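Local coordinates for ribosomal protein S2-related protein (Deinococcus radiodurans, PDB 2JH3), which binds a [4Fe-4S] cluster and may act as a sirohydrochlorin ferrochelatase of the chelatase superfamily, at residues G1-L6 with P40-L45; V7-G12 with P71-E76; A204-L209 with A238-V243; G295-T300 with R349-G354; G303-L308 with R356-P361. All blocks are in the same frame, centred on the assembly; numbering follows the deposited sequence.

The chain opens with contact 1, where residues 40-45 return beside the N-terminal strand 5-10 after helix 18-35. Contact 2 starts on the same strand before contact 1 has closed, so the two cross, and it brings in the loop after strand 66-71; together they tie three neighbouring strands of the first chelatase-like sheet. Contact 3 follows in series, closing a strand-helix-strand loop at one edge of the second such sheet, its centre about 30 Å from that of contact 2. Contacts 4 and 5 cross one another within the stabilising domain, joined through neighbouring strands 297-302 and 305-310; contact 4 reaches toward the iron-sulfur cluster and the second subunit.

Contact 1: G1-L6 with P40-L45; sequences GALRSL and PYDEVL
Arg4 and Asp42 are joined by a pair of short hydrogen bonds, one through a side chain and one through the backbone alone. Arg4 N gives its hydrogen to Asp42 OD2 at 2.7 Å, nearly straight at 167°, using the anti lone pair of that oxygen; Asp42 N answers by donating to Arg4 O at 2.7 Å. With chi1 at -56°, the aspartate carboxylate folds back beside its own backbone N, where it can meet the incoming amide. Further along, the backbones run as parallel strands: Leu6 N donates to Glu43 O, and Leu45 N to Leu6 O at 2.9 Å. A second carboxylate is met by a hydroxyl, Ser5 OG donating to Glu43 OE2 at 2.7 Å from the anti side. Glu43 is buried, and its two oxygens are further held by Ala63 N and by a salt bridge to Arg365.

The apolar part centres on Tyr41. Leu6 CB lies over one face of the ring, 4.1 Å from its centroid, a CH-pi contact, while the aliphatic CD of Arg4 comes to 3.5 Å from Tyr41 CE2. The guanidinium is turned 71° from the ring, so the arginine lends its methylenes and does not stack. Leucine and tyrosine suit this face, which helix 253-262 also covers.

This is the first beta-alpha-beta unit of the chelatase-like domain, strand 5-10, helix 18-35 and strand 43-48. Because carboxylates take up one backbone amide and one hydroxyl, polar side chains extend the pairing where regular strand bonding is incomplete, and the buried charge of Glu43 is probably balanced by Arg365.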
# COMPACT_ATOMS: atom_id res chain seq x y z
N GLY A 1 22.90 -3.67 41.68
CA GLY A 1 22.00 -2.66 40.99
C GLY A 1 22.80 -1.77 40.08
O GLY A 1 22.61 -0.55 40.05
N ALA A 2 23.71 -2.41 39.36
CA ALA A 2 24.59 -1.77 38.38
C ALA A 2 24.04 -2.18 37.00
O ALA A 2 24.32 -3.29 36.53
CB ALA A 2 26.03 -2.32 38.58
N LEU A 3 23.23 -1.33 36.38
CA LEU A 3 22.40 -1.78 35.24
C LEU A 3 22.97 -1.23 33.93
O LEU A 3 23.36 -0.08 33.87
CB LEU A 3 20.95 -1.37 35.45
CG LEU A 3 20.17 -2.06 36.59
CD1 LEU A 3 19.06 -1.17 37.07
CD2 LEU A 3 19.61 -3.39 36.19
N ARG A 4 23.09 -2.07 32.91
CA ARG A 4 23.57 -1.56 31.64
C ARG A 4 22.97 -2.18 30.38
O ARG A 4 22.59 -3.33 30.36
CB ARG A 4 25.09 -1.53 31.58
CG ARG A 4 25.84 -2.80 31.90
CD ARG A 4 27.36 -2.62 31.54
NE ARG A 4 28.17 -1.85 32.48
CZ ARG A 4 29.24 -1.07 32.16
NH1 ARG A 4 29.63 -0.87 30.88
NH2 ARG A 4 29.91 -0.42 33.14
N SER A 5 22.89 -1.35 29.33
CA SER A 5 22.30 -1.76 28.05
C SER A 5 23.38 -1.86 26.96
O SER A 5 24.31 -1.05 26.86
CB SER A 5 21.22 -0.73 27.54
OG SER A 5 20.26 -0.35 28.54
N LEU A 6 23.21 -2.84 26.09
CA LEU A 6 24.12 -2.97 24.93
C LEU A 6 23.24 -2.72 23.72
O LEU A 6 22.16 -3.25 23.64
CB LEU A 6 24.66 -4.38 24.91
CG LEU A 6 25.54 -4.75 23.71
CD1 LEU A 6 26.79 -3.82 23.62
CD2 LEU A 6 25.94 -6.17 23.91
N PRO A 40 27.40 -9.52 30.84
CA PRO A 40 27.59 -8.26 31.55
C PRO A 40 26.65 -7.09 31.16
O PRO A 40 26.99 -5.91 31.41
CB PRO A 40 29.03 -7.87 31.21
CG PRO A 40 29.38 -8.62 30.03
CD PRO A 40 28.42 -9.72 29.80
N TYR A 41 25.48 -7.41 30.60
CA TYR A 41 24.50 -6.40 30.13
C TYR A 41 23.15 -6.89 30.51
O TYR A 41 22.91 -8.10 30.46
CB TYR A 41 24.63 -6.23 28.61
CG TYR A 41 25.93 -5.58 28.28
CD1 TYR A 41 27.05 -6.32 27.89
CD2 TYR A 41 26.07 -4.22 28.45
CE1 TYR A 41 28.27 -5.69 27.68
CE2 TYR A 41 27.25 -3.59 28.19
CZ TYR A 41 28.34 -4.32 27.87
OH TYR A 41 29.49 -3.57 27.66
N ASP A 42 22.27 -5.98 30.89
CA ASP A 42 20.90 -6.36 31.29
C ASP A 42 19.85 -6.38 30.18
O ASP A 42 18.73 -6.84 30.42
CB ASP A 42 20.44 -5.43 32.41
CG ASP A 42 21.44 -5.47 33.57
OD1 ASP A 42 21.31 -6.45 34.32
OD2 ASP A 42 22.38 -4.63 33.59
N GLU A 43 20.23 -5.90 28.99
CA GLU A 43 19.44 -5.96 27.79
C GLU A 43 20.35 -5.78 26.57
O GLU A 43 21.47 -5.23 26.69
CB GLU A 43 18.33 -4.88 27.80
CG GLU A 43 18.80 -3.49 27.42
CD GLU A 43 17.69 -2.51 27.38
OE1 GLU A 43 16.52 -2.94 27.27
OE2 GLU A 43 17.97 -1.31 27.48
N VAL A 44 19.87 -6.27 25.42
CA VAL A 44 20.54 -6.14 24.12
C VAL A 44 19.51 -5.65 23.12
O VAL A 44 18.42 -6.25 22.93
CB VAL A 44 21.19 -7.46 23.67
CG1 VAL A 44 21.95 -7.28 22.39
CG2 VAL A 44 22.10 -8.03 24.76
N LEU A 45 19.79 -4.49 22.56
CA LEU A 45 18.89 -3.86 21.62
C LEU A 45 19.57 -3.74 20.24
O LEU A 45 20.82 -3.90 20.11
CB LEU A 45 18.48 -2.50 22.17
CG LEU A 45 17.66 -2.56 23.49
CD1 LEU A 45 17.24 -1.17 23.87
CD2 LEU A 45 16.40 -3.43 23.48

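Contact 2: V7-G12 with P71-E76; sequences VLIGHG and PVFLSE
Ile9 and Pro71 pair as parallel neighbours, CA to CA 4.7 Å, at the C-terminal ends of two adjacent strands of the chelatase-like sheet, just where the backbones begin to part. One hydrogen bond crosses, from Val72 N to Ile9 O at 2.7 Å, bent to 146° at the hydrogen and with the donor tilted 19° from the carbonyl plane. In parallel pairing the residue after Pro71 supplies the donor, so the proline's missing N-H costs this pairing nothing. Immediately afterwards the chain folds into an inverse gamma turn centred on Val72, closed by a weak bond from Phe73 N to Pro71 O. The turn ends the strand and leads through the loop to helix 78-88.

Phe73 carries most of the side-chain contact. With CG anti to its carbonyl carbon (chi1 -74°), the ring is brought back against strand 5-10, and its CE2 edge meets Ile9 O at 3.4 Å, near the ring plane. CZ lies 3.5 Å from His11 N, and CE2 also touches Ile9 CG2 at 4.1 Å. The flat ring thus lies close along the Ile9-His11 backbone, with CE2 and CZ against the carbonyl carbon of Gly10; Val79, Thr80 and Leu84 of helix 78-88 also pack against it. The His11 and Phe73 side chains cross at about a right angle. From the centre of the turn, Val72 CG2 reaches Leu8 CB at 4.1 Å, and its branched aliphatic shape matches the leucine beneath helix 18-35.

Where the backbones have separated, a water spans the opening: it accepts from His11 N and donates to Val72 O, both at 2.9 Å.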
# COMPACT_ATOMS: atom_id res chain seq x y z
N VAL A 7 23.68 -1.86 22.83
CA VAL A 7 23.00 -1.59 21.58
C VAL A 7 23.90 -1.99 20.43
O VAL A 7 25.02 -1.53 20.33
CB VAL A 7 22.73 -0.12 21.45
CG1 VAL A 7 22.21 0.21 20.06
CG2 VAL A 7 21.76 0.33 22.55
N LEU A 8 23.43 -2.95 19.63
CA LEU A 8 24.08 -3.32 18.35
C LEU A 8 23.49 -2.59 17.13
O LEU A 8 22.25 -2.57 16.93
CB LEU A 8 23.98 -4.84 18.17
CG LEU A 8 24.50 -5.72 19.30
CD1 LEU A 8 24.49 -7.14 18.85
CD2 LEU A 8 25.86 -5.31 19.77
N ILE A 9 24.37 -2.02 16.30
CA ILE A 9 23.97 -1.22 15.13
C ILE A 9 24.37 -1.89 13.84
O ILE A 9 25.56 -2.16 13.59
CB ILE A 9 24.66 0.17 15.06
CG1 ILE A 9 24.42 0.95 16.33
CG2 ILE A 9 24.17 0.94 13.84
CD1 ILE A 9 22.97 1.11 16.62
N GLY A 10 23.38 -2.10 12.97
CA GLY A 10 23.61 -2.69 11.65
C GLY A 10 23.29 -1.69 10.56
O GLY A 10 22.73 -0.61 10.81
N HIS A 11 23.58 -2.08 9.36
CA HIS A 11 23.26 -1.25 8.19
C HIS A 11 21.69 -1.19 7.90
O HIS A 11 21.08 -0.11 7.83
CB HIS A 11 24.01 -1.84 6.98
CG HIS A 11 23.90 -1.00 5.76
ND1 HIS A 11 24.85 -0.06 5.42
CD2 HIS A 11 22.91 -0.89 4.84
CE1 HIS A 11 24.45 0.59 4.33
NE2 HIS A 11 23.30 0.08 3.95
N GLY A 12 21.10 -2.35 7.78
CA GLY A 12 19.69 -2.51 7.38
C GLY A 12 19.45 -2.25 5.89
O GLY A 12 20.39 -1.95 5.13
N PRO A 71 28.96 -0.84 16.60
CA PRO A 71 28.67 -1.04 15.19
C PRO A 71 29.04 -2.42 14.62
O PRO A 71 30.23 -2.74 14.51
CB PRO A 71 29.53 0.06 14.49
CG PRO A 71 29.85 1.02 15.56
CD PRO A 71 30.04 0.15 16.76
N VAL A 72 28.02 -3.17 14.19
CA VAL A 72 28.21 -4.46 13.51
C VAL A 72 28.46 -4.16 12.01
O VAL A 72 27.60 -4.37 11.15
CB VAL A 72 26.99 -5.42 13.76
CG1 VAL A 72 27.26 -6.85 13.17
CG2 VAL A 72 26.78 -5.58 15.22
N PHE A 73 29.62 -3.56 11.75
CA PHE A 73 30.09 -3.19 10.43
C PHE A 73 31.51 -3.73 10.33
O PHE A 73 32.30 -3.68 11.30
CB PHE A 73 30.14 -1.68 10.20
CG PHE A 73 28.78 -1.04 10.01
CD1 PHE A 73 28.41 -0.52 8.79
CD2 PHE A 73 27.87 -1.00 11.06
CE1 PHE A 73 27.16 0.05 8.61
CE2 PHE A 73 26.63 -0.41 10.90
CZ PHE A 73 26.28 0.10 9.66
N LEU A 74 31.83 -4.25 9.14
CA LEU A 74 33.13 -4.85 8.90
C LEU A 74 33.97 -3.88 8.13
O LEU A 74 34.67 -4.24 7.20
CB LEU A 74 32.97 -6.20 8.20
CG LEU A 74 32.27 -7.21 9.10
CD1 LEU A 74 32.17 -8.56 8.47
CD2 LEU A 74 33.02 -7.40 10.37
N SER A 75 33.86 -2.61 8.49
CA SER A 75 34.72 -1.58 7.93
C SER A 75 34.87 -0.54 9.03
O SER A 75 34.18 -0.62 10.09
CB SER A 75 34.10 -0.95 6.71
OG SER A 75 32.81 -0.43 7.07
N GLU A 76 35.81 0.38 8.83
CA GLU A 76 36.03 1.45 9.76
C GLU A 76 36.40 2.59 8.87
O GLU A 76 37.44 2.57 8.24
CB GLU A 76 37.16 1.12 10.74
CG GLU A 76 37.54 2.21 11.69
CD GLU A 76 38.49 1.68 12.78
OE1 GLU A 76 39.42 0.86 12.42
OE2 GLU A 76 38.29 2.08 13.96
O HOH W 1 25.46 -4.32 9.14

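Contact 3: A204-L209 with A238-V243; sequences AGQAVL and APPLHV
Ala207 CB and Leu241 CD1 meet at 3.4 Å, closer than usual for two carbons. The small alanine suits this place because the leucine branch swings over it: CG of Leu241 is anti to the backbone N (chi1 -174°). The same CD1 reaches Leu209 CB at 4.2 Å, and Leu209 CD2 lies alongside Val243 CG1, the two side chains pointing the same way. Leu228 of helix 218-234 packs on Leu241 and Val243 from this side.

Outward from these side chains the parallel backbones are laced together. Ala207 N donates to Pro240 O, His242 N to Ala207 O at 2.9 Å, and Leu209 N to His242 O at 2.8 Å. Pro239 and Pro240, which lack an N-H, lie before the strand; CB of Pro239 approaches Gly205 O at 3.1 Å.

At the polar edge, on the other face, Gln206 crosses Pro240 at about a right angle, and its NE2 comes to 3.0 Å from His242 NE2 at the rim of the imidazole, with amide and ring planes 82° apart.

Strand 207-211, helix 218-234 and the outermost strand 241-243 thus form a beta-alpha-beta crossover of the second chelatase-like domain.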
# COMPACT_ATOMS: atom_id res chain seq x y z
N ALA A 204 49.66 -22.88 -2.66
CA ALA A 204 49.30 -24.18 -2.10
C ALA A 204 48.43 -24.97 -3.07
O ALA A 204 47.91 -24.44 -4.06
CB ALA A 204 48.56 -24.00 -0.76
N GLY A 205 48.23 -26.25 -2.77
CA GLY A 205 47.39 -27.11 -3.56
C GLY A 205 45.93 -27.05 -3.25
O GLY A 205 45.15 -27.78 -3.85
N GLN A 206 45.55 -26.23 -2.26
CA GLN A 206 44.13 -25.92 -1.98
C GLN A 206 43.97 -24.50 -1.45
O GLN A 206 44.96 -23.86 -1.03
CB GLN A 206 43.52 -26.85 -0.98
CG GLN A 206 43.29 -28.22 -1.49
CD GLN A 206 42.22 -28.90 -0.69
OE1 GLN A 206 42.32 -29.00 0.54
NE2 GLN A 206 41.15 -29.33 -1.36
N ALA A 207 42.72 -24.04 -1.51
CA ALA A 207 42.36 -22.69 -1.05
C ALA A 207 40.99 -22.70 -0.39
O ALA A 207 40.12 -23.50 -0.74
CB ALA A 207 42.38 -21.72 -2.23
N VAL A 208 40.80 -21.77 0.57
CA VAL A 208 39.48 -21.52 1.22
C VAL A 208 39.13 -19.99 1.18
O VAL A 208 39.95 -19.13 1.53
CB VAL A 208 39.39 -22.11 2.66
CG1 VAL A 208 40.47 -21.52 3.55
CG2 VAL A 208 37.94 -21.97 3.23
N LEU A 209 37.94 -19.68 0.68
CA LEU A 209 37.54 -18.31 0.58
C LEU A 209 36.59 -17.97 1.75
O LEU A 209 35.56 -18.61 1.94
CB LEU A 209 36.87 -18.06 -0.75
CG LEU A 209 36.34 -16.66 -0.99
CD1 LEU A 209 37.47 -15.68 -1.21
CD2 LEU A 209 35.46 -16.66 -2.17
N ALA A 238 43.92 -24.05 -11.75
CA ALA A 238 43.67 -23.61 -10.34
C ALA A 238 43.39 -24.82 -9.44
O ALA A 238 42.73 -25.76 -9.89
CB ALA A 238 42.51 -22.67 -10.30
N PRO A 239 43.82 -24.79 -8.14
CA PRO A 239 43.47 -25.86 -7.19
C PRO A 239 42.03 -25.77 -6.72
O PRO A 239 41.34 -24.78 -7.02
CB PRO A 239 44.41 -25.62 -6.00
CG PRO A 239 44.83 -24.20 -6.09
CD PRO A 239 44.65 -23.73 -7.51
N PRO A 240 41.56 -26.78 -5.96
CA PRO A 240 40.17 -26.74 -5.50
C PRO A 240 39.95 -25.58 -4.49
O PRO A 240 40.81 -25.30 -3.68
CB PRO A 240 39.96 -28.11 -4.84
CG PRO A 240 41.30 -28.75 -4.73
CD PRO A 240 42.32 -27.94 -5.44
N LEU A 241 38.83 -24.89 -4.63
CA LEU A 241 38.47 -23.75 -3.75
C LEU A 241 37.26 -24.14 -2.92
O LEU A 241 36.19 -24.38 -3.47
CB LEU A 241 38.08 -22.52 -4.56
CG LEU A 241 37.85 -21.27 -3.68
CD1 LEU A 241 39.12 -20.86 -2.96
CD2 LEU A 241 37.35 -20.13 -4.55
N HIS A 242 37.42 -24.14 -1.60
CA HIS A 242 36.24 -24.23 -0.74
C HIS A 242 35.70 -22.82 -0.37
O HIS A 242 36.42 -21.96 0.15
CB HIS A 242 36.56 -25.07 0.49
CG HIS A 242 37.33 -26.31 0.16
ND1 HIS A 242 36.73 -27.45 -0.34
CD2 HIS A 242 38.66 -26.58 0.22
CE1 HIS A 242 37.66 -28.37 -0.55
NE2 HIS A 242 38.84 -27.86 -0.22
N VAL A 243 34.43 -22.60 -0.65
CA VAL A 243 33.80 -21.33 -0.39
C VAL A 243 32.90 -21.32 0.87
O VAL A 243 31.88 -22.03 0.96
CB VAL A 243 33.07 -20.82 -1.62
CG1 VAL A 243 32.44 -19.41 -1.35
CG2 VAL A 243 34.08 -20.72 -2.76

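Contact 4: G295-T300 with R349-G354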
# COMPACT_ATOMS: atom_id res chain seq x y z
N GLY A 295 -2.00 0.18 16.82
CA GLY A 295 -1.86 0.07 15.35
C GLY A 295 -2.74 -1.04 14.86
O GLY A 295 -3.95 -1.04 15.04
N GLU A 296 -2.13 -2.04 14.20
CA GLU A 296 -2.82 -3.16 13.61
C GLU A 296 -2.73 -4.43 14.47
O GLU A 296 -3.07 -5.53 13.97
CB GLU A 296 -2.20 -3.48 12.26
CG GLU A 296 -2.48 -2.48 11.11
CD GLU A 296 -1.99 -3.03 9.70
OE1 GLU A 296 -0.76 -2.99 9.45
OE2 GLU A 296 -2.84 -3.40 8.84
N VAL A 297 -2.41 -4.27 15.74
CA VAL A 297 -2.26 -5.38 16.67
C VAL A 297 -3.22 -5.34 17.84
O VAL A 297 -3.48 -4.29 18.44
CB VAL A 297 -0.78 -5.48 17.18
CG1 VAL A 297 -0.56 -6.55 18.25
CG2 VAL A 297 0.05 -5.83 16.01
N LEU A 298 -3.78 -6.52 18.12
CA LEU A 298 -4.70 -6.79 19.21
C LEU A 298 -3.89 -7.46 20.34
O LEU A 298 -3.23 -8.47 20.11
CB LEU A 298 -5.85 -7.71 18.76
CG LEU A 298 -6.92 -8.00 19.83
CD1 LEU A 298 -7.57 -6.82 20.29
CD2 LEU A 298 -7.94 -8.96 19.30
N LEU A 299 -3.88 -6.84 21.52
CA LEU A 299 -3.13 -7.32 22.69
C LEU A 299 -4.17 -7.77 23.75
O LEU A 299 -5.00 -6.96 24.17
CB LEU A 299 -2.23 -6.18 23.15
CG LEU A 299 -1.27 -6.38 24.33
CD1 LEU A 299 -0.45 -7.73 24.25
CD2 LEU A 299 -0.36 -5.18 24.48
N THR A 300 -4.16 -9.08 24.13
CA THR A 300 -5.18 -9.73 24.94
C THR A 300 -4.45 -10.39 26.15
O THR A 300 -3.44 -11.05 25.95
CB THR A 300 -5.87 -10.83 24.17
OG1 THR A 300 -6.31 -10.32 22.91
CG2 THR A 300 -7.11 -11.31 24.87
N ARG A 349 0.91 0.41 7.24
CA ARG A 349 -0.33 -0.38 7.28
C ARG A 349 -0.25 -1.62 6.38
O ARG A 349 -1.11 -1.89 5.47
CB ARG A 349 -1.50 0.52 6.93
CG ARG A 349 -2.88 0.10 7.57
CD ARG A 349 -4.08 0.61 6.75
NE ARG A 349 -4.04 2.09 6.75
CZ ARG A 349 -5.02 2.88 6.31
NH1 ARG A 349 -6.11 2.34 5.82
NH2 ARG A 349 -4.89 4.18 6.32
N THR A 350 0.76 -2.46 6.65
CA THR A 350 1.10 -3.60 5.80
C THR A 350 1.48 -4.81 6.63
O THR A 350 2.05 -5.73 6.09
CB THR A 350 2.26 -3.25 4.90
OG1 THR A 350 3.36 -2.93 5.74
CG2 THR A 350 1.92 -2.05 3.99
N LEU A 351 1.05 -4.87 7.90
CA LEU A 351 1.38 -5.97 8.79
C LEU A 351 0.66 -7.15 8.19
O LEU A 351 -0.46 -7.04 7.80
CB LEU A 351 0.87 -5.72 10.20
CG LEU A 351 1.36 -6.55 11.36
CD1 LEU A 351 2.76 -6.24 11.53
CD2 LEU A 351 0.56 -6.21 12.60
N PRO A 352 1.32 -8.29 8.07
CA PRO A 352 0.67 -9.48 7.58
C PRO A 352 -0.25 -10.17 8.61
O PRO A 352 -0.11 -10.01 9.82
CB PRO A 352 1.88 -10.35 7.14
CG PRO A 352 2.91 -10.02 8.17
CD PRO A 352 2.74 -8.52 8.41
N ARG A 353 -1.25 -10.86 8.07
CA ARG A 353 -2.15 -11.69 8.79
C ARG A 353 -1.55 -13.09 8.97
O ARG A 353 -0.52 -13.41 8.43
CB ARG A 353 -3.52 -11.75 8.10
CG ARG A 353 -4.30 -10.49 8.18
CD ARG A 353 -5.51 -10.52 7.24
NE ARG A 353 -5.13 -10.27 5.87
CZ ARG A 353 -5.94 -10.16 4.80
NH1 ARG A 353 -7.24 -10.34 4.94
NH2 ARG A 353 -5.41 -9.82 3.62
N GLY A 354 -2.18 -13.84 9.85
CA GLY A 354 -1.94 -15.28 9.93
C GLY A 354 -1.12 -15.85 11.08
O GLY A 354 -0.91 -17.06 11.17
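Glu296 OE1 accepts a hydrogen bond from Leu351 N at 3.0 Å, with an angle of 163° at the hydrogen, the donor meeting the syn side of the carboxylate but 29° out of its plane. Thr350 N is almost as near the same oxygen, yet its angle is too poor for a bond, and Leu351 CB rests 3.3 Å from Glu296 OE1. The glutamate gets there by an extended chain: CG stands anti to the carbonyl carbon (chi1 -72°) and the next bond continues straight, so the carboxylate reaches the turning backbone of 349-351. Across the dimer interface, the other oxygen, OE2, makes a salt bridge with Arg349 of the second subunit, and Arg349 of this chain returns the bond to Glu296 of that subunit. Within the chain the two side chains only brush, Glu296 OE2 lying 3.7 Å from Arg349 CG, while the guanidinium leads away toward the neighbour, where it is also bonded to Leu351 O of the second subunit. A carboxylate suits a buried position like this because one oxygen serves a backbone amide and the other a charge on the partner chain, which would probably keep it ionised.

The contact belongs to the stabilising domain, where the start of strand 297-302 meets the loop that leads into strand 355-359. That loop runs near the iron-sulfur site: the side chain of Arg349 is about 10 Å from the cluster and about 7 Å from the side chain of its ligand Cys425.

Beside the carboxylate the contact turns apolar. Leu351 CD2 presses on Val297 CG2 at 3.5 Å, tighter than usual for two methyls, the two side chains crossing at about a right angle. Leu351 CD2 also touches Glu296 CB at 3.9 Å.

Contact 5: G303-L308 with R356-P361; sequences GGLFEL and RAVLSP
Glu307 OE1 and Arg356 NE form a salt bridge of 2.9 Å, close to straight at 161°. The oxygen lies at the edge of the guanidinium, nearly in its plane, and is met on its anti side; the carboxylate and guanidinium planes are 76° apart, and NE alone bonds OE1 directly, in keeping with that tilt. A water reinforces the link, donating to Glu307 OE1 and accepting from Arg356 NH1 at 3.1 Å. The same oxygen also pairs with Arg309, and Arg356 NH2 bonds Thr323 on strand 322-324, so the arginine is fixed from both ends of its guanidinium. Val358 CG2 lies 3.4 Å above the guanidinium plane of Arg356, toward the rim of one face.

Between the two strands runs a regular antiparallel ladder. Phe306 and Leu359 are a hydrogen-bonded pair, Phe306 N reaching Leu359 O at 2.8 Å and Leu359 N reaching Phe306 O; Leu308 and Ala357 repeat the pattern, while Glu307 and Val358 between them are a non-hydrogen-bonded pair. These are adjacent strands of the mixed sheet in the stabilising domain, and strand 355-359 leads straight into helix 361-371, whose N-cap is Ser360, its OG accepting from Asp363 N.

The two faces differ: that of Phe306, Leu308, Ala357 and Leu359 is apolar, the other mixes Val358 with the salt bridge. On the apolar face, which helix 361-371 also covers, Leu308 CD1 meets Leu359 CD1 at 4.2 Å, and small Ala357 lies beside Leu308 CB. Phe306 crosses Pro361 at about a right angle, CE2 to CG 3.9 Å. At the same end of the ladder, Leu305 CD1 packs on Val358 CG1 at 3.7 Å.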
# COMPACT_ATOMS: atom_id res chain seq x y z
N GLY A 303 -4.45 -15.58 30.39
CA GLY A 303 -4.13 -16.00 31.76
C GLY A 303 -3.04 -15.15 32.29
O GLY A 303 -3.17 -13.95 32.33
N GLY A 304 -1.94 -15.74 32.70
CA GLY A 304 -0.73 -14.96 32.98
C GLY A 304 0.27 -14.60 31.90
O GLY A 304 1.29 -13.99 32.19
N LEU A 305 -0.03 -14.93 30.65
CA LEU A 305 0.78 -14.48 29.55
C LEU A 305 -0.07 -13.43 28.76
O LEU A 305 -1.13 -13.00 29.20
CB LEU A 305 1.09 -15.66 28.62
CG LEU A 305 1.60 -16.88 29.39
CD1 LEU A 305 1.65 -18.02 28.53
CD2 LEU A 305 2.95 -16.61 30.02
N PHE A 306 0.44 -13.08 27.58
CA PHE A 306 -0.26 -12.16 26.72
C PHE A 306 -0.35 -12.77 25.35
O PHE A 306 0.61 -13.43 24.90
CB PHE A 306 0.48 -10.83 26.70
CG PHE A 306 0.42 -10.15 27.97
CD1 PHE A 306 -0.75 -9.40 28.34
CD2 PHE A 306 1.47 -10.25 28.86
CE1 PHE A 306 -0.80 -8.80 29.59
CE2 PHE A 306 1.39 -9.65 30.14
CZ PHE A 306 0.27 -8.94 30.47
N GLU A 307 -1.45 -12.51 24.67
CA GLU A 307 -1.55 -12.92 23.23
C GLU A 307 -1.56 -11.68 22.33
O GLU A 307 -2.24 -10.68 22.62
CB GLU A 307 -2.80 -13.74 22.96
CG GLU A 307 -2.75 -14.39 21.52
CD GLU A 307 -4.09 -14.56 20.78
OE1 GLU A 307 -4.44 -15.72 20.43
OE2 GLU A 307 -4.79 -13.56 20.54
N LEU A 308 -0.76 -11.70 21.27
CA LEU A 308 -0.85 -10.70 20.20
C LEU A 308 -1.28 -11.35 18.87
O LEU A 308 -0.91 -12.51 18.55
CB LEU A 308 0.50 -10.02 20.06
CG LEU A 308 1.08 -9.19 21.23
CD1 LEU A 308 1.61 -10.10 22.40
CD2 LEU A 308 2.16 -8.44 20.84
N ARG A 356 0.01 -15.62 15.53
CA ARG A 356 -0.31 -15.21 16.93
C ARG A 356 0.91 -15.36 17.84
O ARG A 356 1.63 -16.35 17.75
CB ARG A 356 -1.51 -15.96 17.52
CG ARG A 356 -1.28 -17.34 18.01
CD ARG A 356 -2.51 -18.13 18.26
NE ARG A 356 -2.93 -18.09 19.67
CZ ARG A 356 -2.48 -18.89 20.64
NH1 ARG A 356 -2.97 -18.77 21.86
NH2 ARG A 356 -1.61 -19.85 20.37
N ALA A 357 1.20 -14.37 18.67
CA ALA A 357 2.32 -14.49 19.54
C ALA A 357 1.82 -14.68 20.93
O ALA A 357 0.97 -13.90 21.39
CB ALA A 357 3.21 -13.25 19.49
N VAL A 358 2.39 -15.65 21.65
CA VAL A 358 2.06 -15.81 23.08
C VAL A 358 3.31 -15.53 23.88
O VAL A 358 4.29 -16.24 23.76
CB VAL A 358 1.47 -17.18 23.36
CG1 VAL A 358 1.28 -17.42 24.88
CG2 VAL A 358 0.13 -17.32 22.70
N LEU A 359 3.31 -14.41 24.62
CA LEU A 359 4.49 -13.91 25.34
C LEU A 359 4.28 -13.82 26.87
O LEU A 359 3.21 -13.52 27.34
CB LEU A 359 4.89 -12.48 24.86
CG LEU A 359 5.23 -12.33 23.39
CD1 LEU A 359 5.66 -10.94 23.02
CD2 LEU A 359 6.28 -13.34 22.90
N SER A 360 5.33 -14.18 27.60
CA SER A 360 5.36 -14.00 29.00
C SER A 360 5.45 -12.51 29.30
O SER A 360 5.85 -11.72 28.43
CB SER A 360 6.61 -14.71 29.50
OG SER A 360 7.75 -13.99 29.11
N PRO A 361 5.07 -12.11 30.51
CA PRO A 361 5.30 -10.73 30.84
C PRO A 361 6.71 -10.21 30.69
O PRO A 361 6.89 -9.01 30.37
CB PRO A 361 4.87 -10.65 32.34
CG PRO A 361 3.80 -11.63 32.41
CD PRO A 361 4.27 -12.79 31.56
O HOH W 2 -5.85 -17.77 22.02